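Side-chain contacts in CBIX (Paracoccus pantotrophus, PDB 4CCS), which probably catalyses the terminal step of siroheme biosynthesis in denitrifying bacteria, the chelation of ferrous iron by sirohydrochlorin: residues V5-H10 and E24-R29; A28-L33 and E221-A226; A107-T112 and R174-P179; A182-H187 and V209-Q214. One frame throughout, in Å; residues are numbered along the deposited sequence.

Contact 1. Residues V5-H10 and E24-R29. With EDO (1,2-ethanediol), chain D.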
loop_
_atom_site.group_PDB
_atom_site.type_symbol
_atom_site.label_atom_id
_atom_site.label_comp_id
_atom_site.label_asym_id
_atom_site.label_seq_id
_atom_site.Cartn_x
_atom_site.Cartn_y
_atom_site.Cartn_z
ATOM N N VAL A 5 7.853 7.977 -16.322
ATOM C CA VAL A 5 7.214 7.152 -15.275
ATOM C C VAL A 5 6.226 7.974 -14.440
ATOM O O VAL A 5 6.586 9.021 -13.902
ATOM C CB VAL A 5 8.233 6.378 -14.373
ATOM C CG1 VAL A 5 7.521 5.520 -13.318
ATOM C CG2 VAL A 5 9.175 5.509 -15.210
ATOM N N LEU A 6 4.997 7.464 -14.294
ATOM C CA LEU A 6 3.988 8.112 -13.468
ATOM C C LEU A 6 3.556 7.171 -12.333
ATOM O O LEU A 6 3.105 6.062 -12.601
ATOM C CB LEU A 6 2.803 8.547 -14.361
ATOM C CG LEU A 6 1.758 9.519 -13.790
ATOM C CD1 LEU A 6 2.399 10.824 -13.254
ATOM C CD2 LEU A 6 0.726 9.863 -14.856
ATOM N N ILE A 7 3.758 7.602 -11.076
ATOM C CA ILE A 7 3.344 6.887 -9.850
ATOM C C ILE A 7 1.921 7.386 -9.595
ATOM O O ILE A 7 1.715 8.591 -9.396
ATOM C CB ILE A 7 4.270 7.185 -8.644
ATOM C CG1 ILE A 7 5.782 6.994 -8.968
ATOM C CG2 ILE A 7 3.850 6.392 -7.399
ATOM C CD1 ILE A 7 6.263 5.708 -9.606
ATOM N N VAL A 8 0.946 6.475 -9.670
ATOM C CA VAL A 8 -0.477 6.814 -9.599
ATOM C C VAL A 8 -1.152 6.282 -8.343
ATOM O O VAL A 8 -1.112 5.082 -8.074
ATOM C CB VAL A 8 -1.203 6.355 -10.898
ATOM C CG1 VAL A 8 -2.708 6.621 -10.832
ATOM C CG2 VAL A 8 -0.599 7.028 -12.131
ATOM N N ALA A 9 -1.809 7.177 -7.602
ATOM C CA ALA A 9 -2.594 6.800 -6.433
ATOM C C ALA A 9 -4.086 6.844 -6.762
ATOM O O ALA A 9 -4.522 7.651 -7.603
ATOM C CB ALA A 9 -2.310 7.750 -5.289
ATOM N N HIS A 10 -4.874 6.001 -6.076
ATOM C CA HIS A 10 -6.336 6.040 -6.153
ATOM C C HIS A 10 -6.765 7.368 -5.537
ATOM O O HIS A 10 -6.151 7.822 -4.574
ATOM C CB HIS A 10 -6.967 4.927 -5.292
ATOM C CG HIS A 10 -7.275 3.683 -6.051
ATOM N ND1 HIS A 10 -7.978 3.716 -7.239
ATOM C CD2 HIS A 10 -6.966 2.402 -5.758
ATOM C CE1 HIS A 10 -8.047 2.458 -7.646
ATOM N NE2 HIS A 10 -7.459 1.634 -6.779
ATOM N N GLU A 24 3.363 13.585 -5.286
ATOM C CA GLU A 24 4.506 14.302 -5.873
ATOM C C GLU A 24 5.725 14.158 -4.960
ATOM O O GLU A 24 6.824 13.903 -5.466
ATOM C CB GLU A 24 4.171 15.790 -6.091
ATOM C CG GLU A 24 3.230 16.009 -7.268
ATOM C CD GLU A 24 2.825 17.456 -7.482
ATOM O OE1 GLU A 24 3.100 18.290 -6.592
ATOM O OE2 GLU A 24 2.177 17.747 -8.512
ATOM N N ALA A 25 5.522 14.259 -3.614
ATOM C CA ALA A 25 6.580 14.105 -2.606
ATOM C C ALA A 25 7.186 12.689 -2.670
ATOM O O ALA A 25 8.411 12.538 -2.568
ATOM C CB ALA A 25 6.031 14.389 -1.206
ATOM N N LEU A 26 6.331 11.657 -2.864
ATOM C CA LEU A 26 6.783 10.270 -2.997
ATOM C C LEU A 26 7.581 10.085 -4.298
ATOM O O LEU A 26 8.677 9.534 -4.255
ATOM C CB LEU A 26 5.592 9.285 -2.953
ATOM C CG LEU A 26 5.961 7.789 -3.076
ATOM C CD1 LEU A 26 6.731 7.304 -1.848
ATOM C CD2 LEU A 26 4.721 6.934 -3.291
ATOM N N ALA A 27 7.062 10.586 -5.433
ATOM C CA ALA A 27 7.757 10.480 -6.724
ATOM C C ALA A 27 9.116 11.198 -6.692
ATOM O O ALA A 27 10.056 10.722 -7.332
ATOM C CB ALA A 27 6.893 11.040 -7.836
ATOM N N ALA A 28 9.227 12.305 -5.905
ATOM C CA ALA A 28 10.467 13.067 -5.737
ATOM C C ALA A 28 11.525 12.270 -4.956
ATOM O O ALA A 28 12.716 12.477 -5.180
ATOM C CB ALA A 28 10.195 14.402 -5.062
ATOM N N ARG A 29 11.099 11.347 -4.069
ATOM C CA ARG A 29 12.010 10.481 -3.318
ATOM C C ARG A 29 12.452 9.311 -4.207
ATOM O O ARG A 29 13.598 8.867 -4.104
ATOM C CB ARG A 29 11.383 9.991 -2.000
ATOM C CG ARG A 29 11.247 11.082 -0.930
ATOM C CD ARG A 29 10.164 10.740 0.072
ATOM N NE ARG A 29 10.623 9.768 1.065
ATOM C CZ ARG A 29 9.848 8.860 1.658
ATOM N NH1 ARG A 29 8.557 8.764 1.343
ATOM N NH2 ARG A 29 10.364 8.023 2.549
HETATM C C1 EDO D . -11.026 7.375 -7.291
HETATM O O1 EDO D . -10.381 8.576 -7.720
HETATM C C2 EDO D . -10.485 6.199 -8.093
HETATM O O2 EDO D . -9.073 6.157 -7.945
#

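Contact 2. Residues A28-L33 and E221-A226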
loop_
_atom_site.group_PDB
_atom_site.type_symbol
_atom_site.label_atom_id
_atom_site.label_comp_id
_atom_site.label_asym_id
_atom_site.label_seq_id
_atom_site.Cartn_x
_atom_site.Cartn_y
_atom_site.Cartn_z
ATOM N N ALA A 28 9.227 12.305 -5.905
ATOM C CA ALA A 28 10.467 13.067 -5.737
ATOM C C ALA A 28 11.525 12.270 -4.956
ATOM O O ALA A 28 12.716 12.477 -5.180
ATOM C CB ALA A 28 10.195 14.402 -5.062
ATOM N N ARG A 29 11.099 11.347 -4.069
ATOM C CA ARG A 29 12.010 10.481 -3.318
ATOM C C ARG A 29 12.452 9.311 -4.207
ATOM O O ARG A 29 13.598 8.867 -4.104
ATOM C CB ARG A 29 11.383 9.991 -2.000
ATOM C CG ARG A 29 11.247 11.082 -0.930
ATOM C CD ARG A 29 10.164 10.740 0.072
ATOM N NE ARG A 29 10.623 9.768 1.065
ATOM C CZ ARG A 29 9.848 8.860 1.658
ATOM N NH1 ARG A 29 8.557 8.764 1.343
ATOM N NH2 ARG A 29 10.364 8.023 2.549
ATOM N N VAL A 30 11.561 8.835 -5.099
ATOM C CA VAL A 30 11.839 7.767 -6.068
ATOM C C VAL A 30 12.866 8.270 -7.116
ATOM O O VAL A 30 13.842 7.570 -7.413
ATOM C CB VAL A 30 10.525 7.234 -6.729
ATOM C CG1 VAL A 30 10.800 6.295 -7.909
ATOM C CG2 VAL A 30 9.614 6.554 -5.701
ATOM N N ALA A 31 12.631 9.492 -7.649
ATOM C CA ALA A 31 13.398 10.158 -8.710
ATOM C C ALA A 31 14.952 9.990 -8.637
ATOM O O ALA A 31 15.481 9.448 -9.605
ATOM C CB ALA A 31 13.017 11.635 -8.799
ATOM N N PRO A 32 15.675 10.385 -7.534
ATOM C CA PRO A 32 17.150 10.223 -7.533
ATOM C C PRO A 32 17.660 8.773 -7.574
ATOM O O PRO A 32 18.856 8.552 -7.793
ATOM C CB PRO A 32 17.593 10.942 -6.261
ATOM C CG PRO A 32 16.415 10.895 -5.365
ATOM C CD PRO A 32 15.229 11.004 -6.266
ATOM N N LEU A 33 16.746 7.795 -7.409
ATOM C CA LEU A 33 17.054 6.369 -7.412
ATOM C C LEU A 33 16.868 5.709 -8.785
ATOM O O LEU A 33 17.282 4.562 -8.953
ATOM C CB LEU A 33 16.248 5.640 -6.309
ATOM C CG LEU A 33 16.270 6.260 -4.904
ATOM C CD1 LEU A 33 15.331 5.531 -3.978
ATOM C CD2 LEU A 33 17.678 6.281 -4.311
ATOM N N GLU A 221 13.270 0.023 -7.640
ATOM C CA GLU A 221 13.726 -1.295 -8.113
ATOM C C GLU A 221 12.727 -1.928 -9.046
ATOM O O GLU A 221 13.137 -2.530 -10.033
ATOM C CB GLU A 221 14.133 -2.246 -6.960
ATOM C CG GLU A 221 15.296 -1.731 -6.116
ATOM C CD GLU A 221 16.610 -1.415 -6.819
ATOM O OE1 GLU A 221 16.880 -2.005 -7.886
ATOM O OE2 GLU A 221 17.387 -0.594 -6.283
ATOM N N SER A 222 11.417 -1.719 -8.797
ATOM C CA SER A 222 10.358 -2.216 -9.664
ATOM C C SER A 222 10.318 -1.483 -11.018
ATOM O O SER A 222 10.035 -2.117 -12.029
ATOM C CB SER A 222 9.010 -2.174 -8.951
ATOM O OG SER A 222 9.034 -3.154 -7.927
ATOM N N ILE A 223 10.625 -0.167 -11.036
ATOM C CA ILE A 223 10.697 0.636 -12.266
ATOM C C ILE A 223 11.921 0.161 -13.103
ATOM O O ILE A 223 11.764 -0.174 -14.281
ATOM C CB ILE A 223 10.769 2.167 -11.970
ATOM C CG1 ILE A 223 9.445 2.693 -11.334
ATOM C CG2 ILE A 223 11.101 2.950 -13.254
ATOM C CD1 ILE A 223 9.597 4.041 -10.616
ATOM N N LYS A 224 13.118 0.144 -12.479
ATOM C CA LYS A 224 14.396 -0.286 -13.079
ATOM C C LYS A 224 14.284 -1.663 -13.744
ATOM O O LYS A 224 14.801 -1.847 -14.844
ATOM C CB LYS A 224 15.515 -0.298 -12.030
ATOM C CG LYS A 224 16.090 1.078 -11.712
ATOM C CD LYS A 224 17.367 0.994 -10.877
ATOM C CE LYS A 224 17.125 1.116 -9.393
ATOM N NZ LYS A 224 18.399 1.151 -8.628
ATOM N N ALA A 225 13.566 -2.608 -13.097
ATOM C CA ALA A 225 13.330 -3.968 -13.593
ATOM C C ALA A 225 12.443 -3.994 -14.841
ATOM O O ALA A 225 12.549 -4.926 -15.642
ATOM C CB ALA A 225 12.708 -4.825 -12.495
ATOM N N ALA A 226 11.558 -2.990 -15.000
ATOM C CA ALA A 226 10.647 -2.903 -16.146
ATOM C C ALA A 226 11.228 -2.127 -17.344
ATOM O O ALA A 226 10.627 -2.124 -18.421
ATOM C CB ALA A 226 9.323 -2.307 -15.715
#

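Contact 3. Residues A107-T112 and R174-P179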
loop_
_atom_site.group_PDB
_atom_site.type_symbol
_atom_site.label_atom_id
_atom_site.label_comp_id
_atom_site.label_asym_id
_atom_site.label_seq_id
_atom_site.Cartn_x
_atom_site.Cartn_y
_atom_site.Cartn_z
ATOM N N ALA A 107 9.733 -5.998 13.061
ATOM C CA ALA A 107 10.917 -6.360 13.859
ATOM C C ALA A 107 11.483 -5.117 14.562
ATOM O O ALA A 107 11.762 -5.177 15.758
ATOM C CB ALA A 107 11.983 -7.008 12.972
ATOM N N GLN A 108 11.589 -3.985 13.845
ATOM C CA GLN A 108 12.056 -2.694 14.407
ATOM C C GLN A 108 11.126 -2.253 15.558
ATOM O O GLN A 108 11.607 -1.887 16.641
ATOM C CB GLN A 108 12.128 -1.598 13.314
ATOM C CG GLN A 108 12.633 -0.228 13.806
ATOM C CD GLN A 108 11.893 1.010 13.306
ATOM O OE1 GLN A 108 11.218 1.021 12.261
ATOM N NE2 GLN A 108 12.032 2.122 14.037
ATOM N N ALA A 109 9.801 -2.348 15.332
ATOM C CA ALA A 109 8.779 -1.976 16.323
ATOM C C ALA A 109 8.884 -2.806 17.590
ATOM O O ALA A 109 8.929 -2.228 18.677
ATOM C CB ALA A 109 7.386 -2.105 15.726
ATOM N N ALA A 110 8.983 -4.151 17.456
ATOM C CA ALA A 110 9.103 -5.071 18.593
ATOM C C ALA A 110 10.346 -4.755 19.432
ATOM O O ALA A 110 10.259 -4.757 20.657
ATOM C CB ALA A 110 9.130 -6.514 18.112
ATOM N N GLU A 111 11.468 -4.415 18.767
ATOM C CA GLU A 111 12.749 -4.074 19.396
ATOM C C GLU A 111 12.644 -2.777 20.208
ATOM O O GLU A 111 13.145 -2.739 21.333
ATOM C CB GLU A 111 13.884 -4.017 18.353
ATOM C CG GLU A 111 15.288 -3.805 18.918
ATOM C CD GLU A 111 15.718 -4.714 20.059
ATOM O OE1 GLU A 111 15.547 -5.951 19.946
ATOM O OE2 GLU A 111 16.215 -4.181 21.077
ATOM N N THR A 112 11.940 -1.744 19.679
ATOM C CA THR A 112 11.741 -0.486 20.428
ATOM C C THR A 112 10.901 -0.718 21.697
ATOM O O THR A 112 11.171 -0.109 22.726
ATOM C CB THR A 112 11.172 0.651 19.565
ATOM O OG1 THR A 112 9.805 0.380 19.248
ATOM C CG2 THR A 112 11.996 0.927 18.311
ATOM N N ARG A 174 1.068 -7.548 24.154
ATOM C CA ARG A 174 2.218 -7.685 23.253
ATOM C C ARG A 174 1.713 -8.102 21.898
ATOM O O ARG A 174 1.668 -9.288 21.547
ATOM C CB ARG A 174 3.276 -8.659 23.807
ATOM C CG ARG A 174 4.111 -8.052 24.909
ATOM C CD ARG A 174 5.080 -9.060 25.475
ATOM N NE ARG A 174 5.927 -8.450 26.499
ATOM C CZ ARG A 174 7.110 -8.923 26.869
ATOM N NH1 ARG A 174 7.593 -10.031 26.315
ATOM N NH2 ARG A 174 7.821 -8.296 27.794
ATOM N N ALA A 175 1.231 -7.099 21.170
ATOM C CA ALA A 175 0.662 -7.236 19.840
ATOM C C ALA A 175 0.999 -6.004 19.027
ATOM O O ALA A 175 1.114 -4.903 19.575
ATOM C CB ALA A 175 -0.854 -7.412 19.929
ATOM N N ILE A 176 1.201 -6.193 17.719
ATOM C CA ILE A 176 1.533 -5.104 16.803
ATOM C C ILE A 176 0.579 -5.187 15.625
ATOM O O ILE A 176 0.456 -6.248 14.999
ATOM C CB ILE A 176 3.014 -5.162 16.306
ATOM C CG1 ILE A 176 4.037 -4.975 17.442
ATOM C CG2 ILE A 176 3.276 -4.157 15.178
ATOM C CD1 ILE A 176 5.446 -5.457 17.128
ATOM N N CYS A 177 -0.053 -4.051 15.304
ATOM C CA CYS A 177 -0.901 -3.914 14.134
ATOM C C CYS A 177 -0.188 -3.058 13.065
ATOM O O CYS A 177 0.184 -1.903 13.314
ATOM C CB CYS A 177 -2.263 -3.325 14.500
ATOM S SG CYS A 177 -3.336 -3.048 13.070
ATOM N N LEU A 178 -0.009 -3.634 11.874
ATOM C CA LEU A 178 0.564 -2.949 10.719
ATOM C C LEU A 178 -0.560 -2.668 9.697
ATOM O O LEU A 178 -1.150 -3.627 9.170
ATOM C CB LEU A 178 1.670 -3.807 10.072
ATOM C CG LEU A 178 2.294 -3.228 8.787
ATOM C CD1 LEU A 178 2.961 -1.832 9.042
ATOM C CD2 LEU A 178 3.288 -4.207 8.198
ATOM N N PRO A 179 -0.848 -1.377 9.395
ATOM C CA PRO A 179 -1.876 -1.045 8.390
ATOM C C PRO A 179 -1.286 -1.235 6.999
ATOM O O PRO A 179 -0.320 -0.561 6.618
ATOM C CB PRO A 179 -2.202 0.432 8.666
ATOM C CG PRO A 179 -1.767 0.663 10.082
ATOM C CD PRO A 179 -0.528 -0.197 10.221
#

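Contact 4. Residues A182-H187 and V209-Q214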
loop_
_atom_site.group_PDB
_atom_site.type_symbol
_atom_site.label_atom_id
_atom_site.label_comp_id
_atom_site.label_asym_id
_atom_site.label_seq_id
_atom_site.Cartn_x
_atom_site.Cartn_y
_atom_site.Cartn_z
ATOM N N ALA A 182 -1.268 1.747 1.000
ATOM C CA ALA A 182 -0.262 2.369 0.139
ATOM C C ALA A 182 -0.154 3.880 0.331
ATOM O O ALA A 182 0.909 4.437 0.062
ATOM C CB ALA A 182 -0.560 2.047 -1.316
ATOM N N THR A 183 -1.251 4.556 0.754
ATOM C CA THR A 183 -1.239 6.017 0.954
ATOM C C THR A 183 -1.884 6.403 2.256
ATOM O O THR A 183 -2.756 5.676 2.749
ATOM C CB THR A 183 -1.952 6.776 -0.197
ATOM O OG1 THR A 183 -3.373 6.585 -0.122
ATOM C CG2 THR A 183 -1.419 6.419 -1.588
ATOM N N GLN A 184 -1.484 7.566 2.795
ATOM C CA GLN A 184 -2.078 8.104 4.018
ATOM C C GLN A 184 -3.561 8.447 3.790
ATOM O O GLN A 184 -4.373 8.154 4.663
ATOM C CB GLN A 184 -1.288 9.324 4.562
ATOM C CG GLN A 184 -1.827 9.871 5.910
ATOM C CD GLN A 184 -1.539 8.948 7.086
ATOM O OE1 GLN A 184 -2.246 7.969 7.340
ATOM N NE2 GLN A 184 -0.492 9.233 7.847
ATOM N N ALA A 185 -3.923 9.000 2.607
ATOM C CA ALA A 185 -5.322 9.378 2.314
ATOM C C ALA A 185 -6.257 8.162 2.399
ATOM O O ALA A 185 -7.284 8.235 3.071
ATOM C CB ALA A 185 -5.432 10.059 0.951
ATOM N N GLU A 186 -5.853 7.013 1.811
ATOM C CA GLU A 186 -6.666 5.794 1.891
ATOM C C GLU A 186 -6.731 5.255 3.314
ATOM O O GLU A 186 -7.797 4.813 3.747
ATOM C CB GLU A 186 -6.168 4.728 0.921
ATOM C CG GLU A 186 -6.367 5.145 -0.523
ATOM C CD GLU A 186 -5.571 4.288 -1.473
ATOM O OE1 GLU A 186 -4.321 4.376 -1.487
ATOM O OE2 GLU A 186 -6.210 3.494 -2.188
ATOM N N HIS A 187 -5.608 5.317 4.047
ATOM C CA HIS A 187 -5.532 4.866 5.436
ATOM C C HIS A 187 -6.502 5.670 6.333
ATOM O O HIS A 187 -7.311 5.068 7.034
ATOM C CB HIS A 187 -4.096 4.991 5.970
ATOM C CG HIS A 187 -3.954 4.684 7.435
ATOM N ND1 HIS A 187 -3.450 5.624 8.329
ATOM C CD2 HIS A 187 -4.261 3.553 8.118
ATOM C CE1 HIS A 187 -3.454 5.028 9.515
ATOM N NE2 HIS A 187 -3.931 3.781 9.438
ATOM N N VAL A 209 2.086 1.152 5.921
ATOM C CA VAL A 209 3.302 0.668 5.242
ATOM C C VAL A 209 3.769 1.605 4.100
ATOM O O VAL A 209 4.977 1.762 3.933
ATOM C CB VAL A 209 3.160 -0.817 4.790
ATOM C CG1 VAL A 209 2.135 -0.990 3.654
ATOM C CG2 VAL A 209 4.517 -1.423 4.417
ATOM N N GLY A 210 2.838 2.253 3.358
ATOM C CA GLY A 210 3.167 3.164 2.247
ATOM C C GLY A 210 4.048 4.364 2.649
ATOM O O GLY A 210 4.680 4.968 1.775
ATOM N N LEU A 211 4.104 4.699 3.944
ATOM C CA LEU A 211 4.907 5.831 4.447
ATOM C C LEU A 211 6.309 5.429 4.913
ATOM O O LEU A 211 7.077 6.302 5.330
ATOM C CB LEU A 211 4.187 6.583 5.580
ATOM C CG LEU A 211 2.815 7.201 5.263
ATOM C CD1 LEU A 211 2.240 7.870 6.502
ATOM C CD2 LEU A 211 2.887 8.201 4.102
ATOM N N ALA A 212 6.646 4.127 4.843
ATOM C CA ALA A 212 7.948 3.630 5.308
ATOM C C ALA A 212 9.131 4.241 4.548
ATOM O O ALA A 212 9.006 4.507 3.357
ATOM C CB ALA A 212 7.997 2.108 5.240
ATOM N N PRO A 213 10.301 4.422 5.216
ATOM C CA PRO A 213 11.459 5.022 4.526
ATOM C C PRO A 213 11.987 4.217 3.349
ATOM O O PRO A 213 12.540 4.802 2.417
ATOM C CB PRO A 213 12.515 5.203 5.632
ATOM C CG PRO A 213 11.985 4.555 6.851
ATOM C CD PRO A 213 10.497 4.370 6.682
ATOM N N GLN A 214 11.772 2.884 3.343
ATOM C CA GLN A 214 12.278 2.036 2.256
ATOM C C GLN A 214 11.354 1.954 1.041
ATOM O O GLN A 214 11.733 1.320 0.066
ATOM C CB GLN A 214 12.617 0.618 2.751
ATOM C CG GLN A 214 13.623 0.578 3.893
ATOM C CD GLN A 214 13.027 0.783 5.272
ATOM O OE1 GLN A 214 11.831 1.057 5.446
ATOM N NE2 GLN A 214 13.863 0.716 6.299
HETATM O O HOH W 1 3.049 6.161 -0.283
#

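Contact 1. Residues V5-H10 and E24-R29
Ile-7, on strand 4-9, meets Leu-26 and Ala-27 of helix 16-30 through two separate branches, a compact example of how a helix is seated on a parallel sheet with very few atoms. The gamma methyl CG2 approaches CD2 of Leu-26 at 4.2 Å, while the other branch passes the helix with its methylene, CG1 lying 4.3 Å from CB of Ala-27. The chi2 turn of the isoleucine (-51°) swings CD1 away from Ala-27 and toward helix 215-226, leaving the methylene to face the alanine. The small alanine lets the two backbones close to 6.5 Å between the CA atoms of Ile-7 and Ala-27. All three residues are buried, and no hydrogen bond crosses between the segments, so the join is purely apolar. Beyond the end of the strand, ND1 of His-10 hydrogen-bonds O2 of a 1,2-ethanediol, probably from the crystallisation liquor, at 2.8 Å; the diol oxygen lies at the ring edge. The contact belongs to the beta-alpha-beta unit of strand 4-9, helix 16-30 and strand 38-43. Tyr-60 of strand 57-61 and Val-39 of strand 38-43 flank Ile-7 within the sheet, and Ile-219 and Ile-223 of helix 215-226 pack against it as well.

Contact 2. Residues A28-L33 and E221-A226
Val-30 turns CG1 opposite its own backbone N (chi1 170°), and Ile-223 extends its CG1 branch with chi2 at 161°, so that the valine methyl and the isoleucine CD1 meet. Two helices on one side of the N-terminal parallel alpha/beta domain are joined in this way: helix 16-30, which follows the first strand, and helix 215-226, which comes from the far end of the chain. Two alpha/beta halves, with a C-terminal helix packed back on the first, are consistent with the chelatase fold of the CbiX family, and here the apolar core of that return is small. CG1 of Val-30 and CD1 of Ile-223 are 3.7 Å apart, with the two side chains crossing obliquely. Both residues are buried, and Ile-223 also reaches Val-5 and Ile-7 of strand 4-9, so the same side chain serves helix and sheet.

Toward the surface the character changes. Leu-33, in the 3-10 turn that follows helix 16-30, has its backbone oxygen against the end of the Lys-224 chain and touches Ala-220 with its side chain. The lysine chain bends at chi3 (-94°), which brings its end back over its own helix. There NZ forms a salt bridge with OE2 of Glu-221, 3.1 Å away and one turn earlier, arriving from above the carboxylate plane rather than within it. No hydrogen bond joins the lysine to the carbonyl: O of Leu-33 lies about equally near CE (3.5 Å) and NZ (3.6 Å) of Lys-224.

Contact 3. Residues A107-T112 and R174-P179
The terminal methyl of Ile-176 is where residues 174-179 meet residues 107-112, and it illustrates how a single long side chain can span a helix-sheet interface when the helix presents alanines. CD1 of Ile-176 lies 4.1 Å from CB of Ala-109 and 4.0 Å from CB of Ala-110. Closer still is the backbone between them, with N of Ala-110 at 3.8 Å from CD1 of Ile-176. The methyl therefore rests on the main chain of the helix as well as on its two side chains.

The reach of the isoleucine explains this geometry. Its CG1 branch lies opposite the carbonyl carbon (chi1 -64°) and continues extended (chi2 161°), carrying CD1 into the gap between backbones whose nearest CA atoms, of Ala-110 and Ile-176, are 7.8 Å apart. One turn further along the helix, the hydroxyl of Thr-112 donates to O of Ala-109 at 2.8 Å, an additional bond to a carbonyl of the contacting turn. Leu-206 lies against both Ala-109 and Ile-176, and Leu-122 touches Ile-176 from the adjoining strand.

Strand 175-179 lies between strands 121-126 and 204-205 in the parallel sheet of the C-terminal half. Backbone hydrogen bonds tie it to both, while Leu-178 continues the packing on helix 98-113 by touching Cys-102 and Ile-106.

Contact 4. Residues A182-H187 and V209-Q214
Backbone meets backbone where O of Ala-182 receives a CA-H...O contact from Gly-210. From CA of Gly-210 to O of Ala-182 it is 3.4 Å, with an angle at hydrogen of 155°. A water spans the same pair, donating to O of Ala-182 at 2.8 Å and to O of Gly-210 at 2.9 Å. The start of helix 184-189 is thereby joined to the loop between strand 204-205 and helix 215-226, near the centre of the chain.

The side-chain part is a van der Waals contact of a leucine methyl with an amide nitrogen, CD1 of Leu-211 lying 3.3 Å from NE2 of Gln-184; the two chains cross at about a right angle. The glutamine is bent at chi2 (71°), and its amide oxygen takes a nearly linear bond from ND1 of His-187, close to the ring plane.

Capping makes up the third kind. Thr-183, the N-cap, accepts from N of Glu-186 through OG1 and donates from it to OE1 of Glu-186, at that oxygen's anti lone pair. Glu-186 also touches His-10 of the N-terminal half.

Both carbonyls thus share one water, while the bond from His-187 is consistent with the amide oxygen on that side and the NH2 beside the leucine methyl.

From the N terminus, contact 1 closes the first short loop, joining strand 4-9 to the helix that follows it. Contact 2 begins where contact 1 ends, on helix 16-30, and closes a loop of most of the chain by bringing helix 215-226 back to the N-terminal domain. Contacts 3 and 4 both fall within that long loop, one after the other: contact 3 secures helix 98-113 to the second sheet, and contact 4 joins the start of helix 184-189 to the loop leading into helix 215-226. Contacts 1 and 2 meet at Ile-223, while contacts 3 and 4 meet through Pro-179, and contact 4 touches contact 1 between the halves.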